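Local coordinates for sugar ABC transporter (Sugar-binding protein) (Bacillus halodurans, PDB 4YO7) that binds myo-inositol in a cleft between two lobes and probably delivers it, as a solute-binding protein, to an ABC transporter for uptake, at residues A[159-164]-A[276-281]; A[230-235]-A[254-259]; A[266-271]-A[312-317]; A[153-158]-A[191-196]; A[234-239]-A[260-265]. One frame throughout, in Å; residues are numbered along the deposited sequence.

Interaction 1: A[159-164]-A[276-281]; sequences EEVAKL and LDVTVF
Val278 meets three side chains of the helix segment 159-164, and almost all of the contact is apolar. A single methyl does the touching. Val278 CG2 lies 3.7 Å from Leu164 CD1, the two side chains running past each other in opposite directions. The same CG2 is 3.8 Å from Glu160 CG. Val161 CG2 is a looser neighbour, 4.2 Å from Val278 CG2. The three helix residues share one face of the helix. Glu160 takes part through its aliphatic portion: CG is anti to the backbone N (chi1 -178°), which lays the methylene on the valine, and the bend at chi2 carries the carboxylate away from it.

The second, weaker contact is at the turn before the strand. Leu164 CD1 also stands 4.3 Å from Asp277 CB. Asp277 OD2 accepts from the backbone N of Val258. Asp277 also belongs to a magnesium site seen in this protein.

Strand 257-259 borders the same patch. Ala259 touches both Val161 and Val278, and Ile257 touches Leu164. Leu313 of strand 312-314 rests on Glu160 and Val278. This is helix-on-sheet packing in an alpha/beta lobe: helix 150-164 lies against both the parallel sheet and the two-stranded antiparallel one.

Interaction 2: A[230-235]-A[254-259]; sequences DAVVAN and DDVIVA. With MG (magnesium ion), chain C.
Strands 231-234 and 257-259 are the two strands of a beta-alpha-beta unit, joined by helix 237-249, in the four-stranded parallel sheet of one lobe. Their axes run 4.7 Å apart and within 3° of parallel. Ala231 pairs with Ile257, Val232 with Val258 and Val233 with Ala259. Four backbone hydrogen bonds zigzag between them. Ile257 N donates to Asp230 O, Val232 N to Ile257 O at 2.8 Å, Ala259 N to Val232 O, and Ala234 N to Ala259 O at 2.9 Å. Val232 thus bonds through both N and O, as expected in a parallel ladder.

On the face of Ala231, Val233, Ile257 and Ala259 the side chains lie close, with Ala231 CB 4.0 Å from Ile257 CB. Helix 150-164 covers this face. The other face carries Val232 and Val258, and helix 237-249 packs on Val258. At the start of the ladder Val232 CG2 meets Val256 CG1 at 3.9 Å. Val256 CG1 is anti to its own backbone N (chi1 180°), which points that methyl at the neighbouring valine.

The strand entrance is also a metal site. Val256 O binds the magnesium ion at 2.3 Å, with three waters and Leu253 O. Water 1 bridges the two segments there, donating to Asp230 O at 2.8 Å and to Asp255 O.

Interaction 3: A[266-271]-A[312-317]; sequences AALEAM and ELVTPE
Met271, a selenomethionine, reaches straight out from the helix segment 266-271 and ends against the backbone of 314-316. Its chain is extended as far as SE (chi1 177°, chi2 171°). It then bends at chi3 (-76°), which turns the methyl across the strand, to Val314 O. SE lies 3.5 Å from Thr315 C, over the peptide link into Pro316. CE comes to 3.5 Å from Val314 O. Halfway along the chain, Met271 CG passes Pro316 CG at 4.1 Å, the two side chains crossing at about a right angle.

Val314 points its side chain at the helix and offers one methyl to two partners. Its CG1 is 3.9 Å from Met271 SE and 4.0 Å from Leu268 CD2. Leu268 crosses Val314 at about a right angle. Its bond from CA does not aim at the strand, but the end of the chain comes round to it. Leu268 and Met271 are three residues apart, so they leave the helix on the same side. No hydrogen bond links the segments.

Val319 of helix 319-323 touches both Leu268 and Met271, and Tyr322 touches Leu268 and Val314. The contact is apolar helix-on-sheet packing: helix 265-272 lies against the two-stranded antiparallel sheet of 279-281 and 312-314, near the chain's C-terminal end.

Interaction 4: A[153-158]-A[191-196]; sequences SGLLQM and KQIIEE. With NA (sodium ion), chain G.
Gln192 brings the one flat group at this contact, its side-chain amide. Leu155 CD2 comes to the oxygen end of that amide, 3.9 Å from Gln192 OE1. The methyl is tilted out of the amide plane, neither flat on the face nor in the plane, in a plain van der Waals contact. At the other end of the amide NE2 donates to Glu188 OE2. The remaining contact is aliphatic, with Ile193 at its middle. Leu155 CD2 also touches Ile193 CD1 at 3.8 Å. Ile193 CG1 lies beside the backbone N (chi1 -62°) and the chain bends at chi2 (-56°), which carries CD1 to the leucine while CG2 stays with Met158.

The segments belong to helices 150-164 and 181-195, which pack side by side on the parallel sheet of this lobe in the alpha/beta fold of the periplasmic binding proteins. Their local axes come within 8.8 Å at 43°. Met158, a selenomethionine, slides past Ile193 in the opposite direction, with CG 3.6 Å from Ile193 CB. Its chain then bends, and CE reaches Ile194 CG1 at 4.1 Å. Ile171 of strand 169-175 lies under both Met158 and Ile194. With an alanine in place of Ile193, Leu155 CD2 would probably lose its closest partner, CD1, and Met158 CG the CG2 methyl, opening a gap between the helices. Beyond the packing, Ile194 O binds the sodium ion at 2.5 Å, together with three waters and the carbonyl oxygens of His197 and Leu200.

Interaction 5: A[234-239]-A[260-265]; sequences ANNDEM and GIDATP. With INS (1,2,3,4,5,6-hexahydroxy-cyclohexane), chain F.
Asp237 fills the tight part of this contact, its carboxylate enclosed by the loop 260-265. OD2 takes the N-H of Thr264 at 3.1 Å, nearly along its C-O axis, and a weak, bent bond from Ala263 N. OD1 accepts from the hydroxyl of Thr279. Asp237 N gives a weak bond to Ile261 O. Gly260 lies against OD1, where a side chain would clash. Replacing Asp237 by an alanine would probably leave Thr264 N and the Thr279 hydroxyl without their acceptor and the loop 260-265 freer to move.

The looser side is bridged by water at Glu238. Water 8 joins Glu238 N to Asp262 OD1, and water 9 joins Glu238 OE2, which also pairs with Arg212, to Thr264 OG1.

Asn236 caps its helix through OD1, bonded to Met239 N. Its ND2 donates to inositol O3 at 2.9 Å, a nearly straight bond (173°). Asp262 accepts from O3 with OD1 and from O4 with OD2, each at 2.6 Å. Two adjacent hydroxyls are thus read by one carboxylate, and O3 both donates and accepts a hydrogen bond.

Overall arrangement
All five contacts lie in one lobe, and interaction 5 alone touches the inositol. Asp56, Asn133, Arg134, Arg186 and Gln282 also bond to it. Interaction 2 runs directly into interaction 5, sharing Ala234 and Asn235. Their centres are about 12 Å apart. Interactions 1 and 4 both use helix 150-164, whose Gln157 NE2 bonds to Ala234 O at 2.9 Å. Strand 279-281 links the others: Val280 O lies 2.7 Å from Asp262 N of interaction 5, and Thr279 O bonds to Val314 N of interaction 3 at 2.9 Å. The magnesium ion of interaction 2 is about 4 Å from the side chain of Asp277 in interaction 1.

Interaction 1: A[159-164]-A[276-281]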
# COMPACT_ATOMS: atom_id res chain seq x y z
N GLU A 159 2.36 -17.12 -5.13
CA GLU A 159 2.69 -18.47 -4.68
C GLU A 159 1.42 -19.24 -4.30
O GLU A 159 1.26 -20.42 -4.64
CB GLU A 159 3.63 -18.43 -3.48
CG GLU A 159 5.09 -18.24 -3.77
CD GLU A 159 5.87 -17.99 -2.48
OE1 GLU A 159 5.34 -18.35 -1.40
OE2 GLU A 159 6.98 -17.43 -2.55
N GLU A 160 0.52 -18.59 -3.58
CA GLU A 160 -0.67 -19.27 -3.09
C GLU A 160 -1.63 -19.51 -4.26
O GLU A 160 -2.22 -20.60 -4.38
CB GLU A 160 -1.33 -18.46 -1.97
CG GLU A 160 -2.56 -19.12 -1.37
CD GLU A 160 -2.28 -20.45 -0.68
OE1 GLU A 160 -1.11 -20.77 -0.37
OE2 GLU A 160 -3.26 -21.19 -0.46
N VAL A 161 -1.77 -18.53 -5.15
CA VAL A 161 -2.64 -18.72 -6.31
C VAL A 161 -2.14 -19.89 -7.15
O VAL A 161 -2.92 -20.72 -7.62
CB VAL A 161 -2.74 -17.42 -7.18
CG1 VAL A 161 -3.46 -17.68 -8.48
CG2 VAL A 161 -3.44 -16.32 -6.41
N ALA A 162 -0.82 -19.97 -7.34
CA ALA A 162 -0.23 -21.08 -8.09
C ALA A 162 -0.56 -22.44 -7.44
O ALA A 162 -0.90 -23.39 -8.14
CB ALA A 162 1.27 -20.92 -8.18
N LYS A 163 -0.48 -22.51 -6.11
CA LYS A 163 -0.85 -23.74 -5.41
C LYS A 163 -2.30 -24.10 -5.67
O LYS A 163 -2.62 -25.26 -5.94
CB LYS A 163 -0.59 -23.61 -3.91
CG LYS A 163 0.87 -23.64 -3.57
CD LYS A 163 1.14 -23.36 -2.10
CE LYS A 163 2.62 -23.09 -1.85
NZ LYS A 163 2.90 -22.59 -0.47
N LEU A 164 -3.18 -23.11 -5.64
CA LEU A 164 -4.59 -23.36 -5.84
C LEU A 164 -4.89 -23.83 -7.26
O LEU A 164 -5.83 -24.59 -7.48
CB LEU A 164 -5.38 -22.10 -5.52
CG LEU A 164 -5.43 -21.62 -4.07
CD1 LEU A 164 -5.99 -20.22 -3.99
CD2 LEU A 164 -6.27 -22.54 -3.22
N LEU A 276 -13.42 -14.12 -2.04
CA LEU A 276 -12.01 -13.75 -2.21
C LEU A 276 -11.17 -14.90 -1.72
O LEU A 276 -11.32 -15.31 -0.57
CB LEU A 276 -11.68 -12.46 -1.44
CG LEU A 276 -10.24 -11.93 -1.57
CD1 LEU A 276 -9.94 -11.48 -2.98
CD2 LEU A 276 -9.98 -10.80 -0.59
N ASP A 277 -10.31 -15.43 -2.58
CA ASP A 277 -9.54 -16.64 -2.27
C ASP A 277 -8.25 -16.37 -1.51
O ASP A 277 -7.85 -17.18 -0.67
CB ASP A 277 -9.20 -17.39 -3.56
CG ASP A 277 -10.45 -17.82 -4.31
OD1 ASP A 277 -11.04 -18.85 -3.92
OD2 ASP A 277 -10.86 -17.11 -5.24
N VAL A 278 -7.60 -15.25 -1.81
CA VAL A 278 -6.27 -14.94 -1.31
C VAL A 278 -6.17 -13.46 -1.05
O VAL A 278 -6.64 -12.66 -1.85
CB VAL A 278 -5.18 -15.34 -2.34
CG1 VAL A 278 -3.78 -14.95 -1.83
CG2 VAL A 278 -5.25 -16.81 -2.68
N THR A 279 -5.59 -13.07 0.08
CA THR A 279 -5.07 -11.73 0.19
C THR A 279 -3.82 -11.78 1.03
O THR A 279 -3.33 -12.86 1.38
CB THR A 279 -6.14 -10.72 0.75
OG1 THR A 279 -5.60 -9.39 0.74
CG2 THR A 279 -6.59 -11.05 2.14
N VAL A 280 -3.24 -10.62 1.26
CA VAL A 280 -1.98 -10.51 1.95
C VAL A 280 -2.04 -9.33 2.90
O VAL A 280 -2.22 -8.19 2.48
CB VAL A 280 -0.80 -10.33 0.96
CG1 VAL A 280 0.53 -10.28 1.72
CG2 VAL A 280 -0.79 -11.44 -0.09
N PHE A 281 -1.90 -9.61 4.20
CA PHE A 281 -1.99 -8.57 5.22
C PHE A 281 -0.85 -7.58 5.12
O PHE A 281 0.32 -7.97 5.16
CB PHE A 281 -2.03 -9.22 6.60
CG PHE A 281 -1.98 -8.24 7.76
CD1 PHE A 281 -3.08 -7.46 8.08
CD2 PHE A 281 -0.85 -8.15 8.56
CE1 PHE A 281 -3.04 -6.58 9.15
CE2 PHE A 281 -0.81 -7.28 9.63
CZ PHE A 281 -1.90 -6.50 9.93

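Interaction 2: A[230-235]-A[254-259]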
# COMPACT_ATOMS: atom_id res chain seq x y z
N ASP A 230 -8.38 -17.99 -15.49
CA ASP A 230 -8.50 -18.93 -14.38
C ASP A 230 -8.28 -18.24 -13.04
O ASP A 230 -8.78 -18.71 -12.02
CB ASP A 230 -7.51 -20.08 -14.55
CG ASP A 230 -7.80 -20.89 -15.78
OD1 ASP A 230 -8.90 -21.46 -15.86
OD2 ASP A 230 -6.94 -20.93 -16.68
N ALA A 231 -7.56 -17.12 -13.05
CA ALA A 231 -7.31 -16.32 -11.83
C ALA A 231 -7.15 -14.87 -12.18
O ALA A 231 -6.53 -14.52 -13.19
CB ALA A 231 -6.07 -16.81 -11.11
N VAL A 232 -7.72 -14.03 -11.32
CA VAL A 232 -7.56 -12.59 -11.39
C VAL A 232 -6.73 -12.21 -10.19
O VAL A 232 -7.13 -12.46 -9.06
CB VAL A 232 -8.92 -11.86 -11.40
CG1 VAL A 232 -8.71 -10.34 -11.30
CG2 VAL A 232 -9.69 -12.24 -12.64
N VAL A 233 -5.57 -11.63 -10.43
CA VAL A 233 -4.60 -11.35 -9.39
C VAL A 233 -4.35 -9.85 -9.39
O VAL A 233 -3.81 -9.30 -10.35
CB VAL A 233 -3.30 -12.16 -9.62
CG1 VAL A 233 -2.33 -11.92 -8.51
CG2 VAL A 233 -3.63 -13.65 -9.70
N ALA A 234 -4.77 -9.20 -8.31
CA ALA A 234 -4.79 -7.74 -8.25
C ALA A 234 -3.76 -7.20 -7.29
O ALA A 234 -3.56 -7.76 -6.21
CB ALA A 234 -6.17 -7.26 -7.85
N ASN A 235 -3.13 -6.10 -7.66
CA ASN A 235 -2.16 -5.45 -6.80
C ASN A 235 -2.75 -4.94 -5.46
O ASN A 235 -1.98 -4.61 -4.54
CB ASN A 235 -1.53 -4.23 -7.50
CG ASN A 235 -0.50 -4.55 -8.59
OD1 ASN A 235 -0.01 -3.59 -9.25
ND2 ASN A 235 -0.14 -5.81 -8.81
N ASP A 254 -17.51 -18.52 -9.24
CA ASP A 254 -17.02 -19.82 -8.78
C ASP A 254 -16.01 -20.45 -9.75
O ASP A 254 -15.32 -21.41 -9.41
CB ASP A 254 -18.20 -20.78 -8.56
CG ASP A 254 -19.18 -20.27 -7.53
OD1 ASP A 254 -18.95 -20.48 -6.32
OD2 ASP A 254 -20.19 -19.64 -7.92
N ASP A 255 -15.88 -19.87 -10.94
CA ASP A 255 -14.97 -20.39 -11.97
C ASP A 255 -13.60 -19.72 -12.00
O ASP A 255 -12.74 -20.07 -12.80
CB ASP A 255 -15.60 -20.24 -13.35
CG ASP A 255 -16.76 -21.18 -13.56
OD1 ASP A 255 -16.51 -22.33 -13.98
OD2 ASP A 255 -17.92 -20.78 -13.28
N VAL A 256 -13.41 -18.72 -11.14
CA VAL A 256 -12.21 -17.90 -11.19
C VAL A 256 -11.66 -17.71 -9.78
O VAL A 256 -12.42 -17.43 -8.87
CB VAL A 256 -12.51 -16.52 -11.86
CG1 VAL A 256 -11.31 -15.67 -11.91
CG2 VAL A 256 -13.00 -16.72 -13.27
N ILE A 257 -10.35 -17.90 -9.61
CA ILE A 257 -9.69 -17.58 -8.35
C ILE A 257 -9.45 -16.06 -8.33
O ILE A 257 -9.01 -15.50 -9.33
CB ILE A 257 -8.36 -18.37 -8.21
CG1 ILE A 257 -8.67 -19.87 -8.06
CG2 ILE A 257 -7.52 -17.88 -7.03
CD1 ILE A 257 -7.44 -20.74 -8.01
N VAL A 258 -9.77 -15.39 -7.22
CA VAL A 258 -9.52 -13.95 -7.07
C VAL A 258 -8.56 -13.71 -5.91
O VAL A 258 -8.72 -14.27 -4.83
CB VAL A 258 -10.83 -13.16 -6.84
CG1 VAL A 258 -10.57 -11.66 -6.81
CG2 VAL A 258 -11.84 -13.51 -7.93
N ALA A 259 -7.58 -12.86 -6.16
CA ALA A 259 -6.57 -12.51 -5.17
C ALA A 259 -6.37 -11.00 -5.08
O ALA A 259 -6.36 -10.30 -6.10
CB ALA A 259 -5.27 -13.21 -5.50
MG MG C . -13.91 -17.78 -7.16
O HOH W 1 -9.97 -21.25 -11.59
O HOH W 2 -13.30 -16.43 -5.69
O HOH W 3 -13.00 -19.51 -6.39
O HOH W 4 -15.21 -18.38 -5.64

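Interaction 3: A[266-271]-A[312-317]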
# COMPACT_ATOMS: atom_id res chain seq x y z
N ALA A 266 -12.80 -4.90 4.53
CA ALA A 266 -13.66 -5.21 3.40
C ALA A 266 -13.22 -6.51 2.72
O ALA A 266 -14.05 -7.31 2.34
CB ALA A 266 -13.67 -4.07 2.39
N ALA A 267 -11.92 -6.69 2.56
CA ALA A 267 -11.39 -7.87 1.91
C ALA A 267 -11.64 -9.11 2.75
O ALA A 267 -11.99 -10.17 2.24
CB ALA A 267 -9.90 -7.70 1.64
N LEU A 268 -11.45 -8.99 4.06
CA LEU A 268 -11.60 -10.13 4.94
C LEU A 268 -13.05 -10.59 4.96
O LEU A 268 -13.32 -11.78 5.01
CB LEU A 268 -11.10 -9.82 6.36
CG LEU A 268 -9.61 -9.51 6.48
CD1 LEU A 268 -9.31 -9.04 7.89
CD2 LEU A 268 -8.76 -10.72 6.13
N GLU A 269 -13.97 -9.63 4.88
CA GLU A 269 -15.39 -9.95 4.81
C GLU A 269 -15.69 -10.70 3.51
O GLU A 269 -16.48 -11.64 3.49
CB GLU A 269 -16.24 -8.69 4.89
CG GLU A 269 -17.74 -8.96 4.96
CD GLU A 269 -18.59 -7.78 4.51
OE1 GLU A 269 -18.05 -6.66 4.38
OE2 GLU A 269 -19.80 -7.98 4.28
N ALA A 270 -15.06 -10.29 2.41
CA ALA A 270 -15.30 -10.98 1.15
C ALA A 270 -14.75 -12.39 1.22
O ALA A 270 -15.28 -13.32 0.62
CB ALA A 270 -14.67 -10.24 -0.00
N MSE A 271 -13.66 -12.55 1.96
CA MSE A 271 -13.06 -13.87 2.07
C MSE A 271 -13.96 -14.76 2.92
O MSE A 271 -14.15 -15.93 2.60
CB MSE A 271 -11.66 -13.79 2.67
CG MSE A 271 -11.00 -15.14 2.88
SE MSE A 271 -9.12 -14.92 3.37
CE MSE A 271 -8.45 -14.46 1.58
N GLU A 312 1.96 -10.67 5.40
CA GLU A 312 1.56 -12.03 5.82
C GLU A 312 0.44 -12.58 4.95
O GLU A 312 -0.59 -11.94 4.76
CB GLU A 312 1.10 -12.02 7.29
CG GLU A 312 2.12 -11.39 8.25
CD GLU A 312 1.64 -11.34 9.70
OE1 GLU A 312 0.77 -12.14 10.09
OE2 GLU A 312 2.16 -10.49 10.45
N LEU A 313 0.62 -13.80 4.45
CA LEU A 313 -0.39 -14.43 3.61
C LEU A 313 -1.66 -14.68 4.41
O LEU A 313 -1.60 -15.19 5.53
CB LEU A 313 0.12 -15.76 3.05
CG LEU A 313 -0.85 -16.54 2.17
CD1 LEU A 313 -1.15 -15.79 0.86
CD2 LEU A 313 -0.30 -17.93 1.89
N VAL A 314 -2.81 -14.34 3.82
CA VAL A 314 -4.10 -14.62 4.44
C VAL A 314 -4.95 -15.51 3.54
O VAL A 314 -5.14 -15.20 2.34
CB VAL A 314 -4.88 -13.33 4.75
CG1 VAL A 314 -6.16 -13.66 5.54
CG2 VAL A 314 -4.01 -12.32 5.50
N THR A 315 -5.45 -16.60 4.10
CA THR A 315 -6.32 -17.52 3.38
C THR A 315 -7.50 -17.85 4.30
O THR A 315 -7.48 -17.51 5.47
CB THR A 315 -5.59 -18.81 2.97
OG1 THR A 315 -5.31 -19.60 4.13
CG2 THR A 315 -4.29 -18.50 2.23
N PRO A 316 -8.51 -18.53 3.76
CA PRO A 316 -9.69 -18.83 4.59
C PRO A 316 -9.33 -19.64 5.84
O PRO A 316 -10.08 -19.64 6.81
CB PRO A 316 -10.59 -19.62 3.64
CG PRO A 316 -10.22 -19.09 2.30
CD PRO A 316 -8.74 -18.89 2.35
N GLU A 317 -8.17 -20.27 5.82
CA GLU A 317 -7.70 -21.07 6.94
C GLU A 317 -7.21 -20.24 8.14
O GLU A 317 -7.24 -20.72 9.26
CB GLU A 317 -6.59 -21.99 6.46
CG GLU A 317 -6.83 -22.53 5.06
CD GLU A 317 -6.09 -23.81 4.78
OE1 GLU A 317 -5.08 -24.08 5.46
OE2 GLU A 317 -6.54 -24.56 3.88

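Interaction 4: A[153-158]-A[191-196]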
# COMPACT_ATOMS: atom_id res chain seq x y z
N SER A 153 4.92 -9.11 -1.10
CA SER A 153 3.48 -9.34 -1.17
C SER A 153 3.04 -9.96 -2.51
O SER A 153 2.15 -10.83 -2.53
CB SER A 153 2.69 -8.05 -0.89
OG SER A 153 2.79 -7.04 -1.86
N GLY A 154 3.67 -9.57 -3.62
CA GLY A 154 3.35 -10.16 -4.91
C GLY A 154 3.81 -11.61 -4.98
O GLY A 154 3.10 -12.47 -5.54
N LEU A 155 4.96 -11.91 -4.38
CA LEU A 155 5.45 -13.29 -4.31
C LEU A 155 4.54 -14.17 -3.45
O LEU A 155 4.18 -15.28 -3.85
CB LEU A 155 6.88 -13.33 -3.78
CG LEU A 155 7.98 -12.75 -4.66
CD1 LEU A 155 9.23 -12.52 -3.84
CD2 LEU A 155 8.31 -13.69 -5.80
N LEU A 156 4.14 -13.67 -2.29
CA LEU A 156 3.29 -14.45 -1.38
C LEU A 156 1.94 -14.73 -2.01
O LEU A 156 1.45 -15.85 -1.96
CB LEU A 156 3.09 -13.71 -0.05
CG LEU A 156 4.27 -13.68 0.92
CD1 LEU A 156 3.99 -12.67 2.03
CD2 LEU A 156 4.58 -15.07 1.52
N GLN A 157 1.37 -13.69 -2.61
CA GLN A 157 0.07 -13.76 -3.25
C GLN A 157 0.06 -14.80 -4.36
O GLN A 157 -0.81 -15.66 -4.42
CB GLN A 157 -0.29 -12.37 -3.83
CG GLN A 157 -1.60 -12.31 -4.53
CD GLN A 157 -1.78 -10.99 -5.25
OE1 GLN A 157 -0.85 -10.49 -5.91
NE2 GLN A 157 -2.98 -10.42 -5.15
N MSE A 158 1.04 -14.71 -5.26
CA MSE A 158 1.02 -15.56 -6.44
C MSE A 158 1.52 -16.96 -6.13
O MSE A 158 1.10 -17.92 -6.79
CB MSE A 158 1.86 -14.92 -7.55
CG MSE A 158 1.71 -15.56 -8.89
SE MSE A 158 -0.10 -15.42 -9.63
CE MSE A 158 -0.33 -17.25 -10.23
N LYS A 191 4.92 -12.01 -11.47
CA LYS A 191 5.54 -12.57 -12.66
C LYS A 191 6.71 -13.49 -12.37
O LYS A 191 6.98 -14.42 -13.14
CB LYS A 191 5.97 -11.45 -13.61
CG LYS A 191 4.75 -10.75 -14.21
CD LYS A 191 5.11 -9.78 -15.31
CE LYS A 191 3.86 -9.17 -15.95
NZ LYS A 191 4.17 -8.35 -17.16
N GLN A 192 7.41 -13.27 -11.26
CA GLN A 192 8.52 -14.16 -10.91
C GLN A 192 8.00 -15.55 -10.58
O GLN A 192 8.65 -16.55 -10.92
CB GLN A 192 9.33 -13.58 -9.75
CG GLN A 192 10.29 -12.47 -10.22
CD GLN A 192 11.16 -11.91 -9.11
OE1 GLN A 192 11.23 -12.47 -8.02
NE2 GLN A 192 11.86 -10.81 -9.41
N ILE A 193 6.82 -15.62 -9.95
CA ILE A 193 6.22 -16.92 -9.64
C ILE A 193 5.69 -17.53 -10.93
O ILE A 193 5.81 -18.74 -11.18
CB ILE A 193 5.08 -16.82 -8.60
CG1 ILE A 193 5.57 -16.27 -7.25
CG2 ILE A 193 4.38 -18.19 -8.43
CD1 ILE A 193 6.71 -17.05 -6.60
N ILE A 194 5.07 -16.71 -11.76
CA ILE A 194 4.46 -17.21 -12.97
C ILE A 194 5.54 -17.80 -13.88
O ILE A 194 5.31 -18.81 -14.54
CB ILE A 194 3.65 -16.09 -13.68
CG1 ILE A 194 2.37 -15.82 -12.89
CG2 ILE A 194 3.32 -16.49 -15.12
CD1 ILE A 194 1.65 -14.49 -13.21
N GLU A 195 6.72 -17.19 -13.88
CA GLU A 195 7.82 -17.62 -14.74
C GLU A 195 8.46 -18.93 -14.25
O GLU A 195 9.15 -19.62 -15.01
CB GLU A 195 8.88 -16.52 -14.85
CG GLU A 195 8.39 -15.39 -15.78
CD GLU A 195 9.16 -14.09 -15.63
OE1 GLU A 195 10.23 -14.08 -14.98
OE2 GLU A 195 8.69 -13.06 -16.17
N GLU A 196 8.19 -19.28 -13.00
CA GLU A 196 8.63 -20.55 -12.41
C GLU A 196 7.80 -21.75 -12.86
O GLU A 196 8.19 -22.89 -12.57
CB GLU A 196 8.58 -20.47 -10.88
CG GLU A 196 9.70 -19.66 -10.25
CD GLU A 196 11.07 -20.26 -10.52
OE1 GLU A 196 11.32 -21.41 -10.10
OE2 GLU A 196 11.89 -19.58 -11.17
NA NA G . 4.94 -19.52 -16.85
O HOH W 5 7.13 -20.42 -17.19
O HOH W 6 4.76 -20.32 -19.21
O HOH W 7 5.36 -17.44 -17.88

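Interaction 5: A[234-239]-A[260-265]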
# COMPACT_ATOMS: atom_id res chain seq x y z
N ALA A 234 -4.77 -9.20 -8.31
CA ALA A 234 -4.79 -7.74 -8.25
C ALA A 234 -3.76 -7.20 -7.29
O ALA A 234 -3.56 -7.76 -6.21
CB ALA A 234 -6.17 -7.26 -7.85
N ASN A 235 -3.13 -6.10 -7.66
CA ASN A 235 -2.16 -5.45 -6.80
C ASN A 235 -2.75 -4.94 -5.46
O ASN A 235 -1.98 -4.61 -4.54
CB ASN A 235 -1.53 -4.23 -7.50
CG ASN A 235 -0.50 -4.55 -8.59
OD1 ASN A 235 -0.01 -3.59 -9.25
ND2 ASN A 235 -0.14 -5.81 -8.81
N ASN A 236 -4.08 -4.75 -5.36
CA ASN A 236 -4.67 -4.50 -4.05
C ASN A 236 -6.07 -5.03 -3.92
O ASN A 236 -6.69 -5.47 -4.89
CB ASN A 236 -4.63 -3.00 -3.67
CG ASN A 236 -5.74 -2.15 -4.30
OD1 ASN A 236 -6.36 -2.51 -5.30
ND2 ASN A 236 -5.96 -0.97 -3.71
N ASP A 237 -6.56 -5.01 -2.69
CA ASP A 237 -7.87 -5.57 -2.39
C ASP A 237 -9.01 -4.81 -3.04
O ASP A 237 -9.99 -5.43 -3.47
CB ASP A 237 -8.11 -5.61 -0.87
CG ASP A 237 -7.33 -6.72 -0.17
OD1 ASP A 237 -7.00 -7.74 -0.82
OD2 ASP A 237 -7.09 -6.59 1.06
N GLU A 238 -8.91 -3.49 -3.13
CA GLU A 238 -10.01 -2.73 -3.72
C GLU A 238 -10.28 -3.19 -5.15
O GLU A 238 -11.43 -3.39 -5.53
CB GLU A 238 -9.73 -1.23 -3.69
CG GLU A 238 -9.96 -0.61 -2.34
CD GLU A 238 -11.43 -0.75 -1.87
OE1 GLU A 238 -12.31 -0.14 -2.49
OE2 GLU A 238 -11.70 -1.49 -0.89
N MSE A 239 -9.23 -3.37 -5.95
CA MSE A 239 -9.45 -3.83 -7.33
C MSE A 239 -10.04 -5.23 -7.38
O MSE A 239 -10.95 -5.50 -8.18
CB MSE A 239 -8.16 -3.76 -8.14
CG MSE A 239 -7.76 -2.32 -8.39
SE MSE A 239 -6.15 -2.18 -9.47
CE MSE A 239 -4.89 -3.18 -8.38
N GLY A 260 -6.16 -10.52 -3.85
CA GLY A 260 -5.81 -9.14 -3.58
C GLY A 260 -4.63 -9.02 -2.63
O GLY A 260 -4.00 -10.03 -2.28
N ILE A 261 -4.32 -7.78 -2.24
CA ILE A 261 -3.29 -7.46 -1.25
C ILE A 261 -3.81 -6.33 -0.40
O ILE A 261 -4.40 -5.40 -0.94
CB ILE A 261 -1.92 -7.06 -1.92
CG1 ILE A 261 -1.30 -8.30 -2.60
CG2 ILE A 261 -0.93 -6.45 -0.90
CD1 ILE A 261 -0.14 -8.01 -3.53
N ASP A 262 -3.61 -6.48 0.92
CA ASP A 262 -3.79 -5.49 2.00
C ASP A 262 -4.44 -6.17 3.21
O ASP A 262 -4.12 -5.85 4.34
CB ASP A 262 -4.66 -4.29 1.61
CG ASP A 262 -3.92 -3.23 0.77
OD1 ASP A 262 -4.63 -2.45 0.11
OD2 ASP A 262 -2.66 -3.19 0.77
N ALA A 263 -5.39 -7.07 2.95
CA ALA A 263 -6.23 -7.68 3.99
C ALA A 263 -6.99 -6.61 4.77
O ALA A 263 -7.04 -6.62 6.01
CB ALA A 263 -5.41 -8.55 4.94
N THR A 264 -7.61 -5.70 4.03
CA THR A 264 -8.50 -4.73 4.66
C THR A 264 -9.73 -5.43 5.24
O THR A 264 -10.04 -6.57 4.89
CB THR A 264 -9.02 -3.68 3.67
OG1 THR A 264 -9.72 -4.34 2.62
CG2 THR A 264 -7.88 -2.84 3.10
N PRO A 265 -10.43 -4.75 6.15
CA PRO A 265 -11.65 -5.39 6.64
C PRO A 265 -12.65 -5.75 5.54
O PRO A 265 -13.28 -6.81 5.64
CB PRO A 265 -12.22 -4.33 7.59
CG PRO A 265 -11.00 -3.69 8.17
CD PRO A 265 -10.04 -3.60 6.99
C1 INS F . -1.98 2.55 -1.73
C2 INS F . -3.27 1.79 -1.49
C3 INS F . -3.00 0.30 -1.65
C4 INS F . -1.93 -0.18 -0.66
C5 INS F . -0.64 0.63 -0.88
C6 INS F . -0.92 2.12 -0.73
O1 INS F . -2.19 3.98 -1.57
O2 INS F . -3.70 2.07 -0.16
O3 INS F . -4.27 -0.38 -1.41
O4 INS F . -1.62 -1.56 -0.91
O5 INS F . 0.31 0.25 0.13
O6 INS F . 0.33 2.85 -1.03
O HOH W 8 -7.25 -2.10 -0.64
O HOH W 9 -9.82 -2.93 0.36